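Side-chain contacts in aryl acylamidase (bacterium CSBL00001, PDB 4YJ6), which probably hydrolyses the amide bond of aryl acylamides: residues P149-F154 with V405-D410; L170-I175 with A193-Y198; P226-R229 with D233-L236; M458-D463 with L468-A473. All blocks are in the same frame, centred on the assembly; numbering follows the deposited sequence.

Contact 1: P149-F154 with V405-D410; sequences PTRNPF and VRNATD
Asn407 lays its side-chain amide against Pro149 and the stem of Arg151. The contact joins two irregular parts of the amidase fold: the loop after strand 394-398, and the run round the short strand 151-152, which ends in an Asx turn. CG of Asn407 stands anti to its own carbonyl carbon (chi1 -60°). This brings OD1 to Pro149 CB at 3.9 Å and ND2 to Arg151 CG at 3.5 Å. The two longer side chains cross at about a right angle, and the amide and guanidinium planes are 85° apart. No direct hydrogen bond links the two segments. Water 1 bridges them instead: it accepts from Asn407 ND2 at 3.0 Å and, weakly, from Arg151 NE at 3.5 Å, in the plane of the guanidinium and at its edge. The polar ends also have partners outside. Asn159 ND2 is hydrogen-bonded to Asn407 OD1, Phe158 O takes a weak hydrogen bond from Asn407 ND2, and Gly44 O is hydrogen-bonded to Arg151 NH1. With an alanine here in place of Asn407, Asn159 ND2 would probably lose this acceptor and a gap would open beside Arg151 CG. Asn152 closes the Asx turn: its OD1 accepts from Phe154 N at 2.9 Å, with an N-H...O angle of 159° and the donor tilted somewhat from the carbonyl plane.

Contact 2: L170-I175 with A193-Y198; sequences LVADGI and AWTNTY
Thr197 meets Ala172 and Val171 where two helices of the amidase fold come to their ends, each in a Schellman motif. Helix 165-172 leaves helical geometry at Gly174, and helix 190-195 at Asn196. The Thr197 side chain can be followed outward. CB lies against Thr228 O of the neighbouring strand 223-228. From CB the two branches part. OG1 stands between the backbone N and the carbonyl carbon (chi1 50°) and gives its proton to Thr195 OG1 at 2.9 Å. Thr195 OG1 is in turn hydrogen-bonded to Pro191 O, one turn back in its own helix. CG2 goes the other way, into the first helix. It touches Ala172 CA at 3.6 Å and Ala172 CB at 3.7 Å, and meets Val171 CG1 at 3.8 Å. A serine in place of Thr197 would lose this methyl and probably leave a gap against Ala172 and Val171. Ala172 fits closely on its other contacts too. Its CB lies 3.6 Å from Thr195 CB and only 3.2 Å from Thr195 O. All four touching residues are buried, and no hydrogen bond crosses between the segments. At the end of the first helix, Gly174 takes a positive phi of 85°. The motif is closed by Ile175 N to Leu170 O at 2.9 Å and Gly174 N to Val171 O at 3.1 Å.

Contact 3: P226-R229 with D233-L236; sequences PITR and DAAL
Thr228 packs against the first turn of helix 231-241 through both branches of its side chain. CG2 lies 3.8 Å from Asp233 CB and 3.7 Å from Ala234 N. OG1 is 3.6 Å from Ala234 CB. CG2 stands anti to the carbonyl carbon, which leaves OG1 between that carbon and the backbone N (chi1 58°). Two residues back on the strand, Pro226 adds a looser apolar touch, CG to Ala234 CB at 4.3 Å. The next shell is polar. Thr228 OG1 is hydrogen-bonded to Thr230 O in the tight connection, and Thr230 OG1 is hydrogen-bonded to Asp233 N. Water 2 links the segments more directly: it accepts from Arg229 N at 2.9 Å and donates to Asp233 OD2 at 2.7 Å. The same carboxylate is hydrogen-bonded to Ala13 N through OD2 and to Ala14 N through OD1. Its negative charge would probably be eased there by the start of helix 13-21. Arg229 makes no salt bridge with Asp233, for NH2 stays 5.7 Å from OD2. Its NH1 instead is hydrogen-bonded to Val171 O and Val176 O. In the fold, strand 223-228 runs between strands 178-183 and 198-201 of the large mixed sheet and is antiparallel to both. Helix 231-241 follows at once and folds back over this part of the sheet, where Ala234 also touches Tyr198 and Pro226 reaches Ala237, Met238 and Leu241.

Contact 4: M458-D463 with L468-A473; sequences MLIIGD and LDVIAA
Val470 sets its CG2 methyl against the flat peptide group between Ile461 and Gly462. The methyl is 3.5 Å from Gly462 N. The approach is this close because Gly462 has no side chain. A CB there would point toward the helix and fall 3.0 Å from Val470 CG2, which is a clash. The other flat group is the carboxylate of Asp469. It does not touch the strand directly. Its OD2 accepts from water 3 at 2.8 Å, and this water accepts in turn from Asp463 N at 3.0 Å. The bridge joins the backbone at Asp463 to the helix. The two acidic groups themselves stay well apart. Deeper in, methyl groups meet each other and backbone carbonyls. The CG1 methyl of Val470 is anti to its backbone N (chi1 177°) and lies 3.8 Å from Ile460 O. Ile460 CG2 touches both Val470 CG1 and Ala473 CB, the latter at 4.0 Å, and its CD1 lies against the carbonyl of the same alanine. Val470 and Ala473 are three residues apart, so both present methyls on one side of the helix. Ile460 also touches Val446, Leu394, Leu396 and Phe297. The axes of strand 458-462 and helix 468-473 are 7.6 Å apart at their closest, and their directions make 146°, so the helix runs back roughly antiparallel to the strand. A strand followed through a short loop by a returning helix is a compact beta-alpha unit. Here it covers part of one face of the mixed sheet of the amidase fold, near strands 454-462, 443-451 and 394-398.

Along the chain from the N terminus, contact 1 opens first, at 149-154. It closes about 250 residues later at 405-410. Contacts 2 and 3 both lie within that long span, one after the other. Contact 2 joins the ends of two helices, and contact 3 sets a helix back on its preceding strand. Contact 4 comes after contact 1 has closed and makes a similar short return. None of the loops cross. Several contacts touch. Asn152 ND2 is probably hydrogen-bonded to Trp194 O, between contacts 1 and 2. Tyr198 N is probably hydrogen-bonded to Thr228 O, between contacts 2 and 3. Contacts 3 and 4 reach the same mixed sheet.

Contact 1: P149-F154 with V405-D410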
loop_
_atom_site.group_PDB
_atom_site.type_symbol
_atom_site.label_atom_id
_atom_site.label_comp_id
_atom_site.label_asym_id
_atom_site.label_seq_id
_atom_site.Cartn_x
_atom_site.Cartn_y
_atom_site.Cartn_z
ATOM N N PRO A 149 -8.149 -9.765 -12.483
ATOM C CA PRO A 149 -6.926 -9.751 -11.672
ATOM C C PRO A 149 -5.853 -8.776 -12.141
ATOM O O PRO A 149 -5.627 -8.616 -13.344
ATOM C CB PRO A 149 -6.399 -11.189 -11.817
ATOM C CG PRO A 149 -6.878 -11.616 -13.200
ATOM C CD PRO A 149 -8.187 -10.906 -13.430
ATOM N N THR A 150 -5.159 -8.136 -11.202
ATOM C CA THR A 150 -3.985 -7.363 -11.568
ATOM C C THR A 150 -2.752 -8.246 -11.451
ATOM O O THR A 150 -2.479 -8.814 -10.389
ATOM C CB THR A 150 -3.815 -6.108 -10.689
ATOM O OG1 THR A 150 -4.915 -5.217 -10.920
ATOM C CG2 THR A 150 -2.534 -5.372 -11.024
ATOM N N ARG A 151 -2.010 -8.342 -12.550
ATOM C CA ARG A 151 -0.924 -9.314 -12.714
ATOM C C ARG A 151 0.461 -8.758 -12.405
ATOM O O ARG A 151 0.709 -7.557 -12.503
ATOM C CB ARG A 151 -0.981 -9.879 -14.149
ATOM C CG ARG A 151 -2.357 -10.451 -14.478
ATOM C CD ARG A 151 -2.394 -11.146 -15.869
ATOM N NE ARG A 151 -3.745 -11.628 -16.159
ATOM C CZ ARG A 151 -4.717 -10.913 -16.729
ATOM N NH1 ARG A 151 -4.513 -9.661 -17.108
ATOM N NH2 ARG A 151 -5.918 -11.459 -16.929
ATOM N N ASN A 152 1.362 -9.657 -12.030
ATOM C CA ASN A 152 2.676 -9.294 -11.558
ATOM C C ASN A 152 3.635 -9.029 -12.716
ATOM O O ASN A 152 3.847 -9.945 -13.531
ATOM C CB ASN A 152 3.225 -10.461 -10.709
ATOM C CG ASN A 152 4.324 -10.025 -9.800
ATOM O OD1 ASN A 152 5.277 -9.382 -10.246
ATOM N ND2 ASN A 152 4.180 -10.304 -8.494
ATOM N N PRO A 153 4.226 -7.807 -12.804
ATOM C CA PRO A 153 5.167 -7.540 -13.903
ATOM C C PRO A 153 6.349 -8.495 -13.922
ATOM O O PRO A 153 7.019 -8.592 -14.942
ATOM C CB PRO A 153 5.662 -6.104 -13.625
ATOM C CG PRO A 153 4.530 -5.484 -12.802
ATOM C CD PRO A 153 4.049 -6.620 -11.937
ATOM N N PHE A 154 6.635 -9.163 -12.807
ATOM C CA PHE A 154 7.758 -10.122 -12.804
ATOM C C PHE A 154 7.386 -11.466 -13.437
ATOM O O PHE A 154 8.267 -12.250 -13.801
ATOM C CB PHE A 154 8.287 -10.314 -11.378
ATOM C CG PHE A 154 9.225 -9.243 -10.972
ATOM C CD1 PHE A 154 10.591 -9.433 -11.010
ATOM C CD2 PHE A 154 8.727 -7.999 -10.623
ATOM C CE1 PHE A 154 11.450 -8.413 -10.688
ATOM C CE2 PHE A 154 9.562 -6.973 -10.311
ATOM C CZ PHE A 154 10.920 -7.154 -10.341
ATOM N N VAL A 405 1.079 -15.790 -5.524
ATOM C CA VAL A 405 0.221 -16.866 -5.978
ATOM C C VAL A 405 -0.170 -16.673 -7.439
ATOM O O VAL A 405 -0.165 -15.557 -7.981
ATOM C CB VAL A 405 -1.047 -16.995 -5.114
ATOM C CG1 VAL A 405 -0.664 -17.221 -3.645
ATOM C CG2 VAL A 405 -1.963 -15.743 -5.265
ATOM N N ARG A 406 -0.500 -17.782 -8.092
ATOM C CA ARG A 406 -1.030 -17.726 -9.455
ATOM C C ARG A 406 -2.391 -17.061 -9.505
ATOM O O ARG A 406 -3.217 -17.227 -8.607
ATOM C CB ARG A 406 -1.101 -19.147 -10.041
ATOM C CG ARG A 406 0.256 -19.840 -10.021
ATOM C CD ARG A 406 0.307 -21.170 -10.807
ATOM N NE ARG A 406 0.787 -20.923 -12.165
ATOM C CZ ARG A 406 2.051 -21.023 -12.562
ATOM N NH1 ARG A 406 3.005 -21.419 -11.733
ATOM N NH2 ARG A 406 2.348 -20.735 -13.816
ATOM N N ASN A 407 -2.649 -16.292 -10.562
ATOM C CA ASN A 407 -3.981 -15.746 -10.745
ATOM C C ASN A 407 -5.005 -16.846 -10.965
ATOM O O ASN A 407 -4.737 -17.791 -11.710
ATOM C CB ASN A 407 -3.992 -14.811 -11.939
ATOM C CG ASN A 407 -3.028 -13.661 -11.765
ATOM O OD1 ASN A 407 -3.106 -12.934 -10.768
ATOM N ND2 ASN A 407 -2.095 -13.513 -12.702
ATOM N N ALA A 408 -6.134 -16.746 -10.269
ATOM C CA ALA A 408 -7.321 -17.548 -10.554
ATOM C C ALA A 408 -8.000 -17.039 -11.826
ATOM O O ALA A 408 -7.611 -16.009 -12.374
ATOM C CB ALA A 408 -8.318 -17.495 -9.383
ATOM N N THR A 409 -9.030 -17.755 -12.275
ATOM C CA THR A 409 -9.747 -17.392 -13.501
ATOM C C THR A 409 -11.191 -17.033 -13.207
ATOM O O THR A 409 -11.974 -16.810 -14.136
ATOM C CB THR A 409 -9.774 -18.573 -14.509
ATOM O OG1 THR A 409 -10.410 -19.694 -13.888
ATOM C CG2 THR A 409 -8.369 -18.959 -14.925
ATOM N N ASP A 410 -11.550 -16.960 -11.925
ATOM C CA ASP A 410 -12.935 -16.750 -11.540
ATOM C C ASP A 410 -13.146 -15.390 -10.866
ATOM O O ASP A 410 -14.195 -15.154 -10.282
ATOM C CB ASP A 410 -13.396 -17.867 -10.594
ATOM C CG ASP A 410 -12.682 -17.834 -9.251
ATOM O OD1 ASP A 410 -11.715 -17.069 -9.112
ATOM O OD2 ASP A 410 -13.074 -18.586 -8.327
HETATM O O HOH W 1 -3.030 -14.909 -15.241
#

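Contact 2: L170-I175 with A193-Y198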
loop_
_atom_site.group_PDB
_atom_site.type_symbol
_atom_site.label_atom_id
_atom_site.label_comp_id
_atom_site.label_asym_id
_atom_site.label_seq_id
_atom_site.Cartn_x
_atom_site.Cartn_y
_atom_site.Cartn_z
ATOM N N LEU A 170 1.889 -0.905 -11.585
ATOM C CA LEU A 170 2.334 0.205 -12.424
ATOM C C LEU A 170 3.726 0.687 -12.051
ATOM O O LEU A 170 4.544 0.963 -12.932
ATOM C CB LEU A 170 1.348 1.390 -12.361
ATOM C CG LEU A 170 -0.019 1.106 -12.976
ATOM C CD1 LEU A 170 -0.911 2.384 -12.859
ATOM C CD2 LEU A 170 0.116 0.709 -14.446
ATOM N N VAL A 171 4.011 0.794 -10.749
ATOM C CA VAL A 171 5.313 1.258 -10.311
ATOM C C VAL A 171 6.394 0.217 -10.643
ATOM O O VAL A 171 7.473 0.588 -11.085
ATOM C CB VAL A 171 5.293 1.579 -8.789
ATOM C CG1 VAL A 171 6.713 1.914 -8.249
ATOM C CG2 VAL A 171 4.296 2.763 -8.570
ATOM N N ALA A 172 6.089 -1.062 -10.427
ATOM C CA ALA A 172 7.068 -2.115 -10.677
ATOM C C ALA A 172 7.378 -2.265 -12.162
ATOM O O ALA A 172 8.474 -2.738 -12.518
ATOM C CB ALA A 172 6.590 -3.456 -10.092
ATOM N N ASP A 173 6.445 -1.840 -13.002
ATOM C CA ASP A 173 6.610 -1.964 -14.459
ATOM C C ASP A 173 7.171 -0.669 -15.040
ATOM O O ASP A 173 7.314 -0.547 -16.262
ATOM C CB ASP A 173 5.279 -2.330 -15.122
ATOM C CG ASP A 173 5.459 -3.002 -16.492
ATOM O OD1 ASP A 173 6.357 -3.844 -16.615
ATOM O OD2 ASP A 173 4.701 -2.681 -17.433
ATOM N N GLY A 174 7.499 0.302 -14.180
ATOM C CA GLY A 174 8.182 1.500 -14.630
ATOM C C GLY A 174 7.258 2.600 -15.179
ATOM O O GLY A 174 7.750 3.616 -15.672
ATOM N N ILE A 175 5.942 2.406 -15.062
ATOM C CA ILE A 175 4.975 3.222 -15.806
ATOM C C ILE A 175 4.757 4.578 -15.143
ATOM O O ILE A 175 4.622 5.575 -15.835
ATOM C CB ILE A 175 3.662 2.472 -15.982
ATOM C CG1 ILE A 175 3.894 1.264 -16.910
ATOM C CG2 ILE A 175 2.544 3.377 -16.632
ATOM C CD1 ILE A 175 2.777 0.258 -16.907
ATOM N N ALA A 193 5.877 -5.828 -1.592
ATOM C CA ALA A 193 6.727 -7.005 -1.313
ATOM C C ALA A 193 6.718 -7.952 -2.517
ATOM O O ALA A 193 7.762 -8.473 -2.923
ATOM C CB ALA A 193 6.205 -7.738 -0.069
ATOM N N TRP A 194 5.537 -8.213 -3.070
ATOM C CA TRP A 194 5.485 -9.138 -4.216
ATOM C C TRP A 194 5.953 -8.548 -5.550
ATOM O O TRP A 194 6.001 -9.279 -6.525
ATOM C CB TRP A 194 4.058 -9.663 -4.395
ATOM C CG TRP A 194 3.682 -10.789 -3.457
ATOM C CD1 TRP A 194 4.457 -11.336 -2.463
ATOM C CD2 TRP A 194 2.437 -11.502 -3.436
ATOM N NE1 TRP A 194 3.760 -12.345 -1.832
ATOM C CE2 TRP A 194 2.533 -12.479 -2.410
ATOM C CE3 TRP A 194 1.264 -11.435 -4.204
ATOM C CZ2 TRP A 194 1.489 -13.351 -2.107
ATOM C CZ3 TRP A 194 0.217 -12.311 -3.904
ATOM C CH2 TRP A 194 0.342 -13.251 -2.851
ATOM N N THR A 195 6.233 -7.244 -5.621
ATOM C CA THR A 195 6.603 -6.604 -6.905
ATOM C C THR A 195 7.929 -5.850 -6.880
ATOM O O THR A 195 8.218 -5.071 -7.793
ATOM C CB THR A 195 5.503 -5.620 -7.396
ATOM O OG1 THR A 195 5.319 -4.619 -6.397
ATOM C CG2 THR A 195 4.209 -6.352 -7.641
ATOM N N ASN A 196 8.760 -6.087 -5.866
ATOM C CA ASN A 196 10.090 -5.462 -5.831
ATOM C C ASN A 196 9.959 -3.945 -5.770
ATOM O O ASN A 196 10.787 -3.244 -6.317
ATOM C CB ASN A 196 10.944 -5.850 -7.088
ATOM C CG ASN A 196 12.416 -5.612 -6.894
ATOM O OD1 ASN A 196 13.019 -6.194 -5.995
ATOM N ND2 ASN A 196 13.018 -4.788 -7.751
ATOM N N THR A 197 8.911 -3.444 -5.112
ATOM C CA THR A 197 8.795 -2.007 -4.914
ATOM C C THR A 197 8.807 -1.645 -3.434
ATOM O O THR A 197 8.721 -2.513 -2.563
ATOM C CB THR A 197 7.557 -1.459 -5.616
ATOM O OG1 THR A 197 6.404 -2.234 -5.257
ATOM C CG2 THR A 197 7.757 -1.536 -7.161
ATOM N N TYR A 198 9.010 -0.357 -3.167
ATOM C CA TYR A 198 9.110 0.119 -1.791
ATOM C C TYR A 198 7.761 0.665 -1.359
ATOM O O TYR A 198 7.214 1.572 -2.000
ATOM C CB TYR A 198 10.173 1.194 -1.752
ATOM C CG TYR A 198 10.395 1.792 -0.367
ATOM C CD1 TYR A 198 11.016 1.045 0.644
ATOM C CD2 TYR A 198 9.995 3.094 -0.076
ATOM C CE1 TYR A 198 11.246 1.595 1.892
ATOM C CE2 TYR A 198 10.203 3.648 1.176
ATOM C CZ TYR A 198 10.821 2.896 2.155
ATOM O OH TYR A 198 11.029 3.444 3.379
#

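Contact 3: P226-R229 with D233-L236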
loop_
_atom_site.group_PDB
_atom_site.type_symbol
_atom_site.label_atom_id
_atom_site.label_comp_id
_atom_site.label_asym_id
_atom_site.label_seq_id
_atom_site.Cartn_x
_atom_site.Cartn_y
_atom_site.Cartn_z
ATOM N N PRO A 226 2.579 6.032 -0.153
ATOM C CA PRO A 226 3.161 5.841 -1.478
ATOM C C PRO A 226 3.788 4.462 -1.692
ATOM O O PRO A 226 4.346 3.880 -0.755
ATOM C CB PRO A 226 4.237 6.915 -1.523
ATOM C CG PRO A 226 4.755 6.938 -0.102
ATOM C CD PRO A 226 3.510 6.692 0.768
ATOM N N ILE A 227 3.699 3.986 -2.935
ATOM C CA ILE A 227 4.523 2.878 -3.415
ATOM C C ILE A 227 5.457 3.448 -4.485
ATOM O O ILE A 227 4.997 4.136 -5.380
ATOM C CB ILE A 227 3.629 1.767 -3.984
ATOM C CG1 ILE A 227 2.747 1.217 -2.861
ATOM C CG2 ILE A 227 4.490 0.616 -4.652
ATOM C CD1 ILE A 227 1.660 0.230 -3.328
ATOM N N THR A 228 6.764 3.203 -4.359
ATOM C CA THR A 228 7.756 3.821 -5.255
ATOM C C THR A 228 8.832 2.789 -5.615
ATOM O O THR A 228 8.812 1.672 -5.123
ATOM C CB THR A 228 8.489 4.986 -4.564
ATOM O OG1 THR A 228 9.130 4.505 -3.375
ATOM C CG2 THR A 228 7.517 6.109 -4.185
ATOM N N ARG A 229 9.795 3.170 -6.451
ATOM C CA ARG A 229 10.929 2.284 -6.727
ATOM C C ARG A 229 12.139 2.703 -5.923
ATOM O O ARG A 229 13.067 1.902 -5.768
ATOM C CB ARG A 229 11.301 2.272 -8.226
ATOM C CG ARG A 229 10.212 1.598 -9.104
ATOM C CD ARG A 229 10.599 1.482 -10.587
ATOM N NE ARG A 229 10.809 2.801 -11.166
ATOM C CZ ARG A 229 9.834 3.575 -11.653
ATOM N NH1 ARG A 229 8.573 3.149 -11.719
ATOM N NH2 ARG A 229 10.149 4.774 -12.106
ATOM N N ASP A 233 12.127 8.777 -3.549
ATOM C CA ASP A 233 10.835 9.198 -4.103
ATOM C C ASP A 233 9.758 9.066 -3.035
ATOM O O ASP A 233 8.779 9.824 -3.025
ATOM C CB ASP A 233 10.413 8.370 -5.310
ATOM C CG ASP A 233 11.090 8.837 -6.612
ATOM O OD1 ASP A 233 11.808 9.861 -6.596
ATOM O OD2 ASP A 233 10.865 8.168 -7.626
ATOM N N ALA A 234 9.878 8.067 -2.183
ATOM C CA ALA A 234 8.872 7.905 -1.128
ATOM C C ALA A 234 8.988 9.046 -0.134
ATOM O O ALA A 234 7.995 9.571 0.357
ATOM C CB ALA A 234 9.074 6.538 -0.411
ATOM N N ALA A 235 10.218 9.459 0.169
ATOM C CA ALA A 235 10.394 10.592 1.075
ATOM C C ALA A 235 9.828 11.863 0.463
ATOM O O ALA A 235 9.218 12.672 1.169
ATOM C CB ALA A 235 11.857 10.786 1.410
ATOM N N LEU A 236 10.030 12.061 -0.842
ATOM C CA LEU A 236 9.459 13.244 -1.497
ATOM C C LEU A 236 7.900 13.202 -1.408
ATOM O O LEU A 236 7.251 14.220 -1.081
ATOM C CB LEU A 236 9.917 13.341 -2.957
ATOM C CG LEU A 236 11.413 13.659 -3.116
ATOM C CD1 LEU A 236 11.777 13.568 -4.591
ATOM C CD2 LEU A 236 11.870 15.045 -2.534
HETATM O O HOH W 2 10.206 5.598 -7.928
#

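Contact 4: M458-D463 with L468-A473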
loop_
_atom_site.group_PDB
_atom_site.type_symbol
_atom_site.label_atom_id
_atom_site.label_comp_id
_atom_site.label_asym_id
_atom_site.label_seq_id
_atom_site.Cartn_x
_atom_site.Cartn_y
_atom_site.Cartn_z
HETATM N N MSE A 458 11.212 -7.388 2.859
HETATM C CA MSE A 458 11.466 -7.321 4.293
HETATM C C MSE A 458 10.791 -6.088 4.885
HETATM O O MSE A 458 10.842 -5.014 4.296
HETATM C CB MSE A 458 12.959 -7.208 4.542
HETATM C CG MSE A 458 13.232 -6.788 5.952
HETATM SE SE MSE A 458 15.160 -6.989 6.216
HETATM C CE MSE A 458 15.717 -5.441 5.266
ATOM N N LEU A 459 10.119 -6.257 6.026
ATOM C CA LEU A 459 9.445 -5.121 6.665
ATOM C C LEU A 459 10.376 -4.514 7.692
ATOM O O LEU A 459 10.968 -5.220 8.508
ATOM C CB LEU A 459 8.180 -5.609 7.374
ATOM C CG LEU A 459 7.242 -4.454 7.787
ATOM C CD1 LEU A 459 6.668 -3.813 6.499
ATOM C CD2 LEU A 459 6.099 -4.980 8.659
ATOM N N ILE A 460 10.537 -3.198 7.619
ATOM C CA ILE A 460 11.248 -2.450 8.630
ATOM C C ILE A 460 10.219 -1.688 9.450
ATOM O O ILE A 460 9.470 -0.873 8.894
ATOM C CB ILE A 460 12.191 -1.433 7.945
ATOM C CG1 ILE A 460 13.190 -2.170 7.031
ATOM C CG2 ILE A 460 12.897 -0.508 8.989
ATOM C CD1 ILE A 460 14.179 -1.230 6.286
ATOM N N ILE A 461 10.168 -1.953 10.754
ATOM C CA ILE A 461 9.191 -1.293 11.619
ATOM C C ILE A 461 9.905 -0.334 12.573
ATOM O O ILE A 461 10.929 -0.714 13.191
ATOM C CB ILE A 461 8.412 -2.353 12.461
ATOM C CG1 ILE A 461 7.809 -3.447 11.556
ATOM C CG2 ILE A 461 7.315 -1.651 13.316
ATOM C CD1 ILE A 461 7.039 -4.589 12.362
ATOM N N GLY A 462 9.383 0.895 12.716
ATOM C CA GLY A 462 9.914 1.810 13.713
ATOM C C GLY A 462 9.009 1.946 14.908
ATOM O O GLY A 462 7.872 1.462 14.910
ATOM N N ASP A 463 9.529 2.619 15.935
ATOM C CA ASP A 463 8.742 2.956 17.126
ATOM C C ASP A 463 7.604 3.870 16.683
ATOM O O ASP A 463 7.632 4.432 15.579
ATOM C CB ASP A 463 9.653 3.709 18.104
ATOM C CG ASP A 463 9.080 3.853 19.493
ATOM O OD1 ASP A 463 8.049 3.247 19.841
ATOM O OD2 ASP A 463 9.734 4.580 20.278
ATOM N N LEU A 468 10.964 8.750 10.392
ATOM C CA LEU A 468 12.270 9.082 9.791
ATOM C C LEU A 468 13.270 7.929 10.046
ATOM O O LEU A 468 14.125 7.677 9.217
ATOM C CB LEU A 468 12.838 10.389 10.379
ATOM C CG LEU A 468 12.012 11.642 10.046
ATOM C CD1 LEU A 468 12.744 12.950 10.388
ATOM C CD2 LEU A 468 11.648 11.641 8.630
ATOM N N ASP A 469 13.141 7.213 11.163
ATOM C CA ASP A 469 14.037 6.065 11.419
ATOM C C ASP A 469 13.796 4.999 10.347
ATOM O O ASP A 469 14.723 4.308 9.906
ATOM C CB ASP A 469 13.748 5.425 12.788
ATOM C CG ASP A 469 14.320 6.209 13.970
ATOM O OD1 ASP A 469 15.145 7.129 13.760
ATOM O OD2 ASP A 469 13.954 5.869 15.131
ATOM N N VAL A 470 12.539 4.820 9.962
ATOM C CA VAL A 470 12.193 3.830 8.928
ATOM C C VAL A 470 12.804 4.272 7.596
ATOM O O VAL A 470 13.391 3.453 6.887
ATOM C CB VAL A 470 10.684 3.638 8.785
ATOM C CG1 VAL A 470 10.348 2.649 7.634
ATOM C CG2 VAL A 470 10.097 3.114 10.108
ATOM N N ILE A 471 12.658 5.547 7.253
ATOM C CA ILE A 471 13.269 6.069 6.023
ATOM C C ILE A 471 14.800 5.846 6.093
ATOM O O ILE A 471 15.400 5.388 5.138
ATOM C CB ILE A 471 12.988 7.569 5.830
ATOM C CG1 ILE A 471 11.494 7.825 5.526
ATOM C CG2 ILE A 471 13.847 8.141 4.720
ATOM C CD1 ILE A 471 11.024 7.309 4.146
ATOM N N ALA A 472 15.421 6.191 7.218
ATOM C CA ALA A 472 16.895 6.111 7.317
ATOM C C ALA A 472 17.361 4.666 7.090
ATOM O O ALA A 472 18.299 4.389 6.301
ATOM C CB ALA A 472 17.363 6.593 8.670
ATOM N N ALA A 473 16.724 3.730 7.774
ATOM C CA ALA A 473 17.110 2.318 7.605
ATOM C C ALA A 473 16.841 1.818 6.171
ATOM O O ALA A 473 17.614 1.012 5.613
ATOM C CB ALA A 473 16.348 1.463 8.614
HETATM O O HOH W 3 12.338 3.718 15.905
#